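Local atomic coordinates of alkylhalidase CmlS (Streptomyces venezuelae, PDB entry 3I3L), a protein that binds FAD, which is covalently linked to an aspartate in this enzyme, and acts as a flavin-dependent halogenase in chloramphenicol biosynthesis. Residues A94-G99 and D321-Q326; A103-S108 and A375-F380; V248-D253 and S271-C276. All coordinates share one frame; numbering follows the deposited sequence.

Interaction 1. Residues A94-G99 and D321-Q326. With FAD (flavin-adenine dinucleotide), chain B.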
loop_
_atom_site.group_PDB
_atom_site.type_symbol
_atom_site.label_atom_id
_atom_site.label_comp_id
_atom_site.label_asym_id
_atom_site.label_seq_id
_atom_site.Cartn_x
_atom_site.Cartn_y
_atom_site.Cartn_z
ATOM N N ALA A 94 -1.801 -9.998 9.710
ATOM C CA ALA A 94 -3.091 -10.180 9.064
ATOM C C ALA A 94 -3.274 -11.682 8.842
ATOM O O ALA A 94 -2.350 -12.374 8.376
ATOM C CB ALA A 94 -3.124 -9.407 7.774
ATOM N N THR A 95 -4.446 -12.182 9.180
ATOM C CA THR A 95 -4.751 -13.589 8.954
ATOM C C THR A 95 -5.827 -13.791 7.871
ATOM O O THR A 95 -6.824 -13.066 7.817
ATOM C CB THR A 95 -5.080 -14.311 10.281
ATOM O OG1 THR A 95 -3.906 -14.268 11.134
ATOM C CG2 THR A 95 -5.443 -15.795 10.046
ATOM N N PHE A 96 -5.609 -14.785 7.023
ATOM C CA PHE A 96 -6.444 -15.033 5.854
ATOM C C PHE A 96 -7.030 -16.434 5.861
ATOM O O PHE A 96 -6.289 -17.424 6.026
ATOM C CB PHE A 96 -5.613 -14.822 4.590
ATOM C CG PHE A 96 -5.225 -13.412 4.382
ATOM C CD1 PHE A 96 -6.001 -12.567 3.614
ATOM C CD2 PHE A 96 -4.119 -12.902 5.002
ATOM C CE1 PHE A 96 -5.676 -11.245 3.452
ATOM C CE2 PHE A 96 -3.774 -11.548 4.844
ATOM C CZ PHE A 96 -4.548 -10.726 4.056
ATOM N N LEU A 97 -8.357 -16.525 5.712
ATOM C CA LEU A 97 -8.998 -17.841 5.502
ATOM C C LEU A 97 -9.431 -17.857 4.072
ATOM O O LEU A 97 -10.479 -17.313 3.753
ATOM C CB LEU A 97 -10.178 -18.087 6.454
ATOM C CG LEU A 97 -9.864 -17.763 7.926
ATOM C CD1 LEU A 97 -10.995 -18.228 8.838
ATOM C CD2 LEU A 97 -8.554 -18.364 8.373
ATOM N N TRP A 98 -8.595 -18.453 3.216
ATOM C CA TRP A 98 -8.552 -18.087 1.797
ATOM C C TRP A 98 -8.834 -19.250 0.869
ATOM O O TRP A 98 -7.954 -20.061 0.571
ATOM C CB TRP A 98 -7.174 -17.439 1.444
ATOM C CG TRP A 98 -7.312 -16.528 0.264
ATOM C CD1 TRP A 98 -6.808 -16.724 -0.979
ATOM C CD2 TRP A 98 -8.029 -15.297 0.224
ATOM N NE1 TRP A 98 -7.161 -15.683 -1.803
ATOM C CE2 TRP A 98 -7.938 -14.805 -1.088
ATOM C CE3 TRP A 98 -8.748 -14.568 1.174
ATOM C CZ2 TRP A 98 -8.542 -13.609 -1.488
ATOM C CZ3 TRP A 98 -9.371 -13.384 0.771
ATOM C CH2 TRP A 98 -9.242 -12.911 -0.550
ATOM N N GLY A 99 -10.079 -19.324 0.409
ATOM C CA GLY A 99 -10.543 -20.498 -0.299
ATOM C C GLY A 99 -11.249 -21.420 0.660
ATOM O O GLY A 99 -11.295 -21.131 1.882
ATOM N N ASP A 321 -8.201 -2.030 -3.678
ATOM C CA ASP A 321 -8.982 -3.054 -2.966
ATOM C C ASP A 321 -8.373 -3.280 -1.606
ATOM O O ASP A 321 -7.185 -3.609 -1.497
ATOM C CB ASP A 321 -8.866 -4.362 -3.776
ATOM C CG ASP A 321 -9.678 -5.499 -3.176
ATOM O OD1 ASP A 321 -9.640 -5.680 -1.931
ATOM O OD2 ASP A 321 -10.357 -6.223 -3.961
ATOM N N PRO A 322 -9.161 -3.059 -0.554
ATOM C CA PRO A 322 -8.679 -3.005 0.825
ATOM C C PRO A 322 -8.297 -4.369 1.453
ATOM O O PRO A 322 -8.117 -4.453 2.684
ATOM C CB PRO A 322 -9.882 -2.414 1.583
ATOM C CG PRO A 322 -11.104 -2.907 0.748
ATOM C CD PRO A 322 -10.582 -2.683 -0.669
ATOM N N LEU A 323 -8.200 -5.415 0.650
ATOM C CA LEU A 323 -7.838 -6.745 1.134
ATOM C C LEU A 323 -6.581 -6.744 2.002
ATOM O O LEU A 323 -6.549 -7.386 3.034
ATOM C CB LEU A 323 -7.596 -7.675 -0.046
ATOM C CG LEU A 323 -7.269 -9.127 0.234
ATOM C CD1 LEU A 323 -8.361 -9.803 1.138
ATOM C CD2 LEU A 323 -7.076 -9.883 -1.077
ATOM N N PHE A 324 -5.556 -6.028 1.555
ATOM C CA PHE A 324 -4.307 -5.882 2.320
ATOM C C PHE A 324 -4.189 -4.573 3.089
ATOM O O PHE A 324 -3.117 -4.186 3.490
ATOM C CB PHE A 324 -3.100 -6.126 1.416
ATOM C CG PHE A 324 -3.113 -7.521 0.789
ATOM C CD1 PHE A 324 -2.802 -8.647 1.551
ATOM C CD2 PHE A 324 -3.496 -7.699 -0.539
ATOM C CE1 PHE A 324 -2.827 -9.965 0.994
ATOM C CE2 PHE A 324 -3.508 -8.976 -1.121
ATOM C CZ PHE A 324 -3.204 -10.117 -0.346
ATOM N N SER A 325 -5.298 -3.891 3.320
ATOM C CA SER A 325 -5.277 -2.707 4.210
ATOM C C SER A 325 -4.186 -1.687 3.853
ATOM O O SER A 325 -3.469 -1.233 4.718
ATOM C CB SER A 325 -5.051 -3.196 5.673
ATOM O OG SER A 325 -6.162 -3.955 6.139
ATOM N N GLN A 326 -4.029 -1.375 2.572
ATOM C CA GLN A 326 -3.007 -0.511 2.090
ATOM C C GLN A 326 -3.436 0.976 2.033
ATOM O O GLN A 326 -2.632 1.868 1.678
ATOM C CB GLN A 326 -2.610 -0.932 0.668
ATOM C CG GLN A 326 -2.060 -2.354 0.563
ATOM C CD GLN A 326 -0.534 -2.428 0.716
ATOM O OE1 GLN A 326 -0.035 -3.004 1.696
ATOM N NE2 GLN A 326 0.202 -1.862 -0.246
HETATM P PA FAD B . -10.242 10.238 3.296
HETATM O O1A FAD B . -11.538 9.994 2.558
HETATM O O2A FAD B . -9.989 9.391 4.494
HETATM O O5B FAD B . -10.199 11.813 3.724
HETATM C C5B FAD B . -10.571 12.816 2.800
HETATM C C4B FAD B . -11.208 14.035 3.505
HETATM O O4B FAD B . -11.456 15.040 2.494
HETATM C C3B FAD B . -12.541 13.721 4.140
HETATM O O3B FAD B . -12.483 13.980 5.510
HETATM C C2B FAD B . -13.538 14.669 3.456
HETATM O O2B FAD B . -14.393 15.259 4.384
HETATM C C1B FAD B . -12.649 15.719 2.806
HETATM N N9A FAD B . -13.124 16.352 1.590
HETATM C C8A FAD B . -13.674 15.748 0.498
HETATM N N7A FAD B . -13.944 16.694 -0.428
HETATM C C5A FAD B . -13.651 17.911 0.086
HETATM C C6A FAD B . -13.755 19.189 -0.432
HETATM N N6A FAD B . -14.213 19.395 -1.653
HETATM N N1A FAD B . -13.314 20.230 0.340
HETATM C C2A FAD B . -12.820 20.037 1.606
HETATM N N3A FAD B . -12.714 18.771 2.094
HETATM C C4A FAD B . -13.120 17.719 1.349
HETATM N N1 FAD B . -7.593 1.528 4.516
HETATM C C2 FAD B . -6.711 0.978 5.431
HETATM O O2 FAD B . -5.601 1.486 5.523
HETATM N N3 FAD B . -7.054 -0.108 6.190
HETATM C C4 FAD B . -8.290 -0.685 6.067
HETATM O O4 FAD B . -8.590 -1.680 6.803
HETATM C C4X FAD B . -9.177 -0.160 5.124
HETATM N N5 FAD B . -10.426 -0.701 4.988
HETATM C C5X FAD B . -11.329 -0.111 4.133
HETATM C C6 FAD B . -12.608 -0.664 3.977
HETATM C C7 FAD B . -13.477 -0.118 3.062
HETATM C C7M FAD B . -14.868 -0.677 2.884
HETATM C C8 FAD B . -13.076 1.011 2.355
HETATM C C8M FAD B . -14.011 1.691 1.437
HETATM C C9 FAD B . -11.790 1.549 2.466
HETATM C C9A FAD B . -10.930 0.961 3.381
HETATM N N10 FAD B . -9.700 1.534 3.526
HETATM C C10 FAD B . -8.807 0.959 4.348
HETATM C "C1'" FAD B . -9.356 2.612 2.555
HETATM C "C2'" FAD B . -8.972 3.872 3.295
HETATM O "O2'" FAD B . -9.959 4.142 4.207
HETATM C "C3'" FAD B . -8.690 5.071 2.429
HETATM O "O3'" FAD B . -7.626 4.772 1.553
HETATM C "C4'" FAD B . -8.257 6.295 3.303
HETATM O "O4'" FAD B . -9.316 6.779 4.082
HETATM C "C5'" FAD B . -7.823 7.439 2.396
HETATM O "O5'" FAD B . -7.361 8.517 3.158
HETATM P P FAD B . -7.498 9.937 2.478
HETATM O O1P FAD B . -7.001 9.861 1.051
HETATM O O2P FAD B . -6.911 10.999 3.400
HETATM O O3P FAD B . -9.083 10.157 2.237
#
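Leu323 packs its branched end against the aromatic side chains of Phe96 and Trp98. Followed outward from CB, the chain swings CG away from its own backbone N (chi1 -177°), which brings CG to 4.2 Å from CE1 of Phe96. CD1 then divides itself between two rings: it lies in the plane of the Phe96 ring at its edge, 3.8 Å from CE1, and touches CH2 of Trp98 at 3.6 Å. The other methyl, CD2, meets the same indole, 3.8 Å from Trp98 CH2. One residue on, Phe324 packs CE1 against Phe96 CZ at 3.6 Å; the two ring planes are inclined at 44°. Phe96 lies near the end of strand 89-97, part of the large mixed sheet of this FAD-binding fold, and Trp98 just beyond it, whereas Leu323 and Phe324 belong to the loop leading into helix 327-347 beside the flavin. An Asx turn shapes that loop, with Asp321 OD1 accepting from Leu323 N at 3.0 Å through its anti lone pair. The indole NE1 of Trp98 is hydrogen-bonded to the backbone O of Phe377. On the loop's flavin side, Pro322 CB lies 3.7 Å from FAD C5X, and Ser325 OG makes a weak hydrogen bond to FAD O4.

Interaction 2. Residues A103-S108 and A375-F380; sequences APWTFS and ASFYTF
Trp105 and Phe377 meet through a single pair of ring rims. The closest atoms are CZ2 of Trp105 and CE2 of Phe377, 3.3 Å apart, and the flanking distances show how local the touch is: Trp105 CH2 stands 3.9 Å from the same Phe377 CE2. With the centroid of the indole's six-membered ring 5.7 Å from that of the phenyl and the planes at 30°, neither ring lies over the face of the other. Trp105 reaches this place with CG held between its backbone N and carbonyl carbon (chi1 75°).

In the next shell, Trp105 stacks on Phe96 of the adjoining antiparallel strand 89-97, to which its backbone is also hydrogen-bonded, and Met435 of helix 430-439 touches the indole too. Phe377 is packed by Ala432 and Ile436 of that helix and meets Phe324 edge-to-face. Further out, Ala375 O accepts from both Thr379 N and Thr379 OG1, the latter at 2.7 Å, from opposite faces of the carbonyl plane. An alanine in place of Trp105 is likely to open a gap beside CE2 of Phe377 and deprive Phe96 of its stacking partner, allowing the Phe377 ring to shift.

This is plain structural packing of the long helix 352-382 on strand 105-108 of the large mixed sheet, with the Trp105 side chain about 11 Å from that of Ser325 in the FAD site. The contact buries just 80 Å² and has no hydrogen bond across it, so what joins strand and helix at this point is van der Waals contact of two rims.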
loop_
_atom_site.group_PDB
_atom_site.type_symbol
_atom_site.label_atom_id
_atom_site.label_comp_id
_atom_site.label_asym_id
_atom_site.label_seq_id
_atom_site.Cartn_x
_atom_site.Cartn_y
_atom_site.Cartn_z
ATOM N N ALA A 103 -5.947 -24.691 4.857
ATOM C CA ALA A 103 -5.309 -24.281 6.104
ATOM C C ALA A 103 -5.297 -22.725 6.117
ATOM O O ALA A 103 -5.103 -22.102 5.069
ATOM C CB ALA A 103 -3.872 -24.821 6.092
ATOM N N PRO A 104 -5.462 -22.120 7.275
ATOM C CA PRO A 104 -5.272 -20.658 7.439
ATOM C C PRO A 104 -3.860 -20.205 7.099
ATOM O O PRO A 104 -2.946 -20.999 7.194
ATOM C CB PRO A 104 -5.527 -20.423 8.950
ATOM C CG PRO A 104 -6.329 -21.616 9.395
ATOM C CD PRO A 104 -5.859 -22.786 8.537
ATOM N N TRP A 105 -3.687 -18.958 6.669
ATOM C CA TRP A 105 -2.345 -18.378 6.653
ATOM C C TRP A 105 -2.244 -16.983 7.275
ATOM O O TRP A 105 -3.231 -16.234 7.292
ATOM C CB TRP A 105 -1.698 -18.437 5.255
ATOM C CG TRP A 105 -2.241 -17.452 4.285
ATOM C CD1 TRP A 105 -3.319 -17.611 3.416
ATOM C CD2 TRP A 105 -1.700 -16.152 4.043
ATOM N NE1 TRP A 105 -3.459 -16.456 2.651
ATOM C CE2 TRP A 105 -2.484 -15.552 3.020
ATOM C CE3 TRP A 105 -0.606 -15.425 4.598
ATOM C CZ2 TRP A 105 -2.234 -14.251 2.563
ATOM C CZ3 TRP A 105 -0.315 -14.137 4.083
ATOM C CH2 TRP A 105 -1.141 -13.564 3.090
ATOM N N THR A 106 -1.077 -16.648 7.837
ATOM C CA THR A 106 -0.903 -15.378 8.500
ATOM C C THR A 106 0.317 -14.618 7.977
ATOM O O THR A 106 1.404 -15.213 7.865
ATOM C CB THR A 106 -0.755 -15.603 10.020
ATOM O OG1 THR A 106 -2.001 -16.082 10.536
ATOM C CG2 THR A 106 -0.326 -14.297 10.775
ATOM N N PHE A 107 0.137 -13.323 7.690
ATOM C CA PHE A 107 1.245 -12.443 7.299
ATOM C C PHE A 107 1.782 -11.638 8.474
ATOM O O PHE A 107 1.169 -10.653 8.881
ATOM C CB PHE A 107 0.828 -11.493 6.158
ATOM C CG PHE A 107 1.964 -10.608 5.647
ATOM C CD1 PHE A 107 3.166 -11.165 5.166
ATOM C CD2 PHE A 107 1.857 -9.219 5.668
ATOM C CE1 PHE A 107 4.221 -10.349 4.708
ATOM C CE2 PHE A 107 2.926 -8.386 5.174
ATOM C CZ PHE A 107 4.081 -8.958 4.703
ATOM N N SER A 108 2.912 -12.079 9.030
ATOM C CA SER A 108 3.480 -11.492 10.247
ATOM C C SER A 108 4.090 -10.156 9.952
ATOM O O SER A 108 4.666 -9.961 8.882
ATOM C CB SER A 108 4.593 -12.374 10.838
ATOM O OG SER A 108 5.155 -11.728 11.984
ATOM N N ALA A 375 -4.406 -9.859 -8.144
ATOM C CA ALA A 375 -4.956 -10.743 -9.137
ATOM C C ALA A 375 -4.571 -12.189 -8.803
ATOM O O ALA A 375 -5.386 -13.101 -8.944
ATOM C CB ALA A 375 -4.415 -10.338 -10.562
ATOM N N SER A 376 -3.320 -12.394 -8.396
ATOM C CA SER A 376 -2.849 -13.692 -7.906
ATOM C C SER A 376 -3.683 -14.212 -6.747
ATOM O O SER A 376 -4.238 -15.297 -6.827
ATOM C CB SER A 376 -1.390 -13.579 -7.476
ATOM O OG SER A 376 -0.605 -13.487 -8.628
ATOM N N PHE A 377 -3.801 -13.436 -5.679
ATOM C CA PHE A 377 -4.620 -13.864 -4.550
ATOM C C PHE A 377 -6.049 -14.213 -4.918
ATOM O O PHE A 377 -6.531 -15.271 -4.514
ATOM C CB PHE A 377 -4.589 -12.909 -3.361
ATOM C CG PHE A 377 -3.370 -13.043 -2.554
ATOM C CD1 PHE A 377 -2.199 -12.369 -2.908
ATOM C CD2 PHE A 377 -3.368 -13.861 -1.438
ATOM C CE1 PHE A 377 -1.031 -12.513 -2.144
ATOM C CE2 PHE A 377 -2.220 -14.003 -0.679
ATOM C CZ PHE A 377 -1.044 -13.322 -1.043
ATOM N N TYR A 378 -6.728 -13.352 -5.685
ATOM C CA TYR A 378 -8.096 -13.690 -6.073
ATOM C C TYR A 378 -8.124 -15.028 -6.885
ATOM O O TYR A 378 -8.967 -15.874 -6.660
ATOM C CB TYR A 378 -8.787 -12.566 -6.830
ATOM C CG TYR A 378 -9.309 -11.482 -5.942
ATOM C CD1 TYR A 378 -10.082 -11.773 -4.853
ATOM C CD2 TYR A 378 -9.020 -10.153 -6.177
ATOM C CE1 TYR A 378 -10.589 -10.785 -4.031
ATOM C CE2 TYR A 378 -9.538 -9.129 -5.326
ATOM C CZ TYR A 378 -10.292 -9.480 -4.263
ATOM O OH TYR A 378 -10.816 -8.512 -3.392
ATOM N N THR A 379 -7.198 -15.188 -7.841
ATOM C CA THR A 379 -7.126 -16.424 -8.599
ATOM C C THR A 379 -6.980 -17.692 -7.712
ATOM O O THR A 379 -7.602 -18.716 -8.003
ATOM C CB THR A 379 -6.025 -16.354 -9.665
ATOM O OG1 THR A 379 -6.287 -15.200 -10.451
ATOM C CG2 THR A 379 -6.057 -17.596 -10.590
ATOM N N PHE A 380 -6.181 -17.616 -6.647
ATOM C CA PHE A 380 -5.993 -18.775 -5.753
ATOM C C PHE A 380 -7.259 -19.142 -5.055
ATOM O O PHE A 380 -7.575 -20.346 -4.916
ATOM C CB PHE A 380 -4.918 -18.530 -4.668
ATOM C CG PHE A 380 -3.564 -18.293 -5.230
ATOM C CD1 PHE A 380 -3.180 -18.916 -6.426
ATOM C CD2 PHE A 380 -2.660 -17.447 -4.587
ATOM C CE1 PHE A 380 -1.917 -18.682 -6.972
ATOM C CE2 PHE A 380 -1.379 -17.233 -5.119
ATOM C CZ PHE A 380 -1.014 -17.844 -6.308
#

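Interaction 3. Residues V248-D253 and S271-C276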
loop_
_atom_site.group_PDB
_atom_site.type_symbol
_atom_site.label_atom_id
_atom_site.label_comp_id
_atom_site.label_asym_id
_atom_site.label_seq_id
_atom_site.Cartn_x
_atom_site.Cartn_y
_atom_site.Cartn_z
ATOM N N VAL A 248 -16.969 -5.583 11.259
ATOM C CA VAL A 248 -17.249 -6.798 10.425
ATOM C C VAL A 248 -17.875 -6.393 9.092
ATOM O O VAL A 248 -18.989 -5.874 9.052
ATOM C CB VAL A 248 -18.164 -7.780 11.170
ATOM C CG1 VAL A 248 -18.396 -9.053 10.280
ATOM C CG2 VAL A 248 -17.513 -8.217 12.502
ATOM N N GLY A 249 -17.149 -6.602 7.993
ATOM C CA GLY A 249 -17.578 -6.060 6.688
ATOM C C GLY A 249 -17.659 -7.130 5.613
ATOM O O GLY A 249 -16.892 -8.116 5.637
ATOM N N LEU A 250 -18.593 -6.953 4.677
ATOM C CA LEU A 250 -18.664 -7.801 3.494
ATOM C C LEU A 250 -18.111 -7.021 2.310
ATOM O O LEU A 250 -18.488 -5.879 2.074
ATOM C CB LEU A 250 -20.143 -8.198 3.160
ATOM C CG LEU A 250 -20.957 -8.657 4.388
ATOM C CD1 LEU A 250 -22.443 -8.803 4.031
ATOM C CD2 LEU A 250 -20.448 -9.987 4.964
ATOM N N VAL A 251 -17.266 -7.661 1.535
ATOM C CA VAL A 251 -16.869 -7.088 0.245
ATOM C C VAL A 251 -17.423 -8.001 -0.861
ATOM O O VAL A 251 -17.052 -9.173 -0.965
ATOM C CB VAL A 251 -15.322 -6.913 0.143
ATOM C CG1 VAL A 251 -14.906 -6.301 -1.206
ATOM C CG2 VAL A 251 -14.837 -5.989 1.304
ATOM N N VAL A 252 -18.324 -7.440 -1.671
ATOM C CA VAL A 252 -19.069 -8.198 -2.670
ATOM C C VAL A 252 -18.973 -7.431 -3.982
ATOM O O VAL A 252 -18.308 -6.372 -4.046
ATOM C CB VAL A 252 -20.536 -8.385 -2.262
ATOM C CG1 VAL A 252 -20.638 -9.198 -0.973
ATOM C CG2 VAL A 252 -21.269 -7.013 -2.048
ATOM N N ASP A 253 -19.572 -7.966 -5.045
ATOM C CA ASP A 253 -19.418 -7.354 -6.375
ATOM C C ASP A 253 -20.460 -6.259 -6.513
ATOM O O ASP A 253 -21.473 -6.291 -5.829
ATOM C CB ASP A 253 -19.561 -8.396 -7.470
ATOM C CG ASP A 253 -19.307 -7.829 -8.856
ATOM O OD1 ASP A 253 -18.143 -7.526 -9.183
ATOM O OD2 ASP A 253 -20.301 -7.644 -9.606
ATOM N N SER A 271 -28.259 -11.854 5.944
ATOM C CA SER A 271 -28.375 -13.110 5.151
ATOM C C SER A 271 -27.080 -13.422 4.386
ATOM O O SER A 271 -26.706 -14.575 4.198
ATOM C CB SER A 271 -29.570 -13.095 4.179
ATOM O OG SER A 271 -29.542 -11.987 3.303
ATOM N N THR A 272 -26.370 -12.391 3.976
ATOM C CA THR A 272 -25.089 -12.618 3.350
ATOM C C THR A 272 -24.061 -13.094 4.376
ATOM O O THR A 272 -23.368 -14.096 4.144
ATOM C CB THR A 272 -24.607 -11.384 2.581
ATOM O OG1 THR A 272 -25.635 -10.962 1.681
ATOM C CG2 THR A 272 -23.379 -11.718 1.733
ATOM N N LEU A 273 -23.976 -12.403 5.512
ATOM C CA LEU A 273 -22.938 -12.749 6.483
ATOM C C LEU A 273 -23.126 -14.196 6.971
ATOM O O LEU A 273 -22.170 -14.868 7.321
ATOM C CB LEU A 273 -22.955 -11.792 7.669
ATOM C CG LEU A 273 -21.866 -11.887 8.730
ATOM C CD1 LEU A 273 -20.472 -11.874 8.112
ATOM C CD2 LEU A 273 -22.044 -10.706 9.718
ATOM N N ALA A 274 -24.372 -14.661 6.982
ATOM C CA ALA A 274 -24.714 -16.009 7.443
ATOM C C ALA A 274 -24.194 -17.064 6.449
ATOM O O ALA A 274 -24.069 -18.230 6.775
ATOM C CB ALA A 274 -26.218 -16.098 7.611
ATOM N N LYS A 275 -23.870 -16.654 5.234
ATOM C CA LYS A 275 -23.316 -17.599 4.258
ATOM C C LYS A 275 -21.858 -17.941 4.504
ATOM O O LYS A 275 -21.336 -18.834 3.847
ATOM C CB LYS A 275 -23.453 -17.046 2.854
ATOM C CG LYS A 275 -24.891 -16.949 2.343
ATOM C CD LYS A 275 -24.939 -16.413 0.887
ATOM C CE LYS A 275 -24.713 -17.546 -0.247
ATOM N NZ LYS A 275 -23.466 -18.505 -0.119
ATOM N N CYS A 276 -21.186 -17.201 5.412
ATOM C CA CYS A 276 -19.733 -17.353 5.641
ATOM C C CYS A 276 -19.534 -18.087 6.957
ATOM O O CYS A 276 -19.467 -17.472 8.037
ATOM C CB CYS A 276 -19.016 -15.992 5.673
ATOM S SG CYS A 276 -17.222 -16.148 5.968
#
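A strand of the large mixed sheet is covered here by the end of a short helix: Val248 and Leu250, on strand 245-253, face Thr272 and Leu273 at the close of helix 265-273. Leu250 has the largest share of the contact, and its two methyls part company. CD1 goes to Thr272, 3.7 Å from CB and 3.8 Å from CG2, while CD2 meets Leu273 CD1 at 3.7 Å and comes within 4.0 Å of Leu273 CA, close to the helix backbone. With CG beside the carbonyl carbon (chi1 -174°), the methyls of Leu273 extend to Val248 as well: CG1 of Val248 lies 4.0 Å from Leu273 CD2 and 4.1 Å from Leu273 CD1. These two side chains cross at about a right angle.

The alternation of side chains along a beta strand accounts for the pattern, since Val248 and Leu250 both point to the helix while a CB on the intervening Gly249 would point away. Antiparallel neighbours hold the strand on both sides, with backbone bonds from Leu250 to Val208 and from Gly249 to Trp237. Just past Leu273 the chain bends through a type I beta turn, Leu273 to Cys276, closed by Cys276 N to Leu273 O at 3.2 Å; Cys276 is then the N-cap of helix 277-283.

OG1 of Thr272 is hydrogen-bonded to the carbonyl O of Phe268 one helical turn back, while CB and CG2 face Leu250. Phe212 of strand 203-213 touches both Val248 and Leu273, and from helix 277-283 Met280 and Leu283 pack against Leu273.

Overall arrangement
All three contacts are buried and apolar, with no hydrogen bond across any of them, and all reach the same mixed sheet. Interactions 1 and 2 lie about 7 Å apart, centre to centre, and share one aromatic cluster: their strands are neighbours. Polar links accompany this, including a probable hydrogen bond between Thr95 OG1 and Thr106 OG1. Interaction 3 touches neither; its centre is about 24 Å from that of the chain, against 12 and 16 Å for the others, and aliphatic methyls replace rings. Its touching residues are buried, yet it lies at the periphery, with Ser271, Ala274 and Lys275 exposed, whereas interactions 1 and 2 sit deeper. Among the three, interaction 1 alone includes residues contacting the flavin.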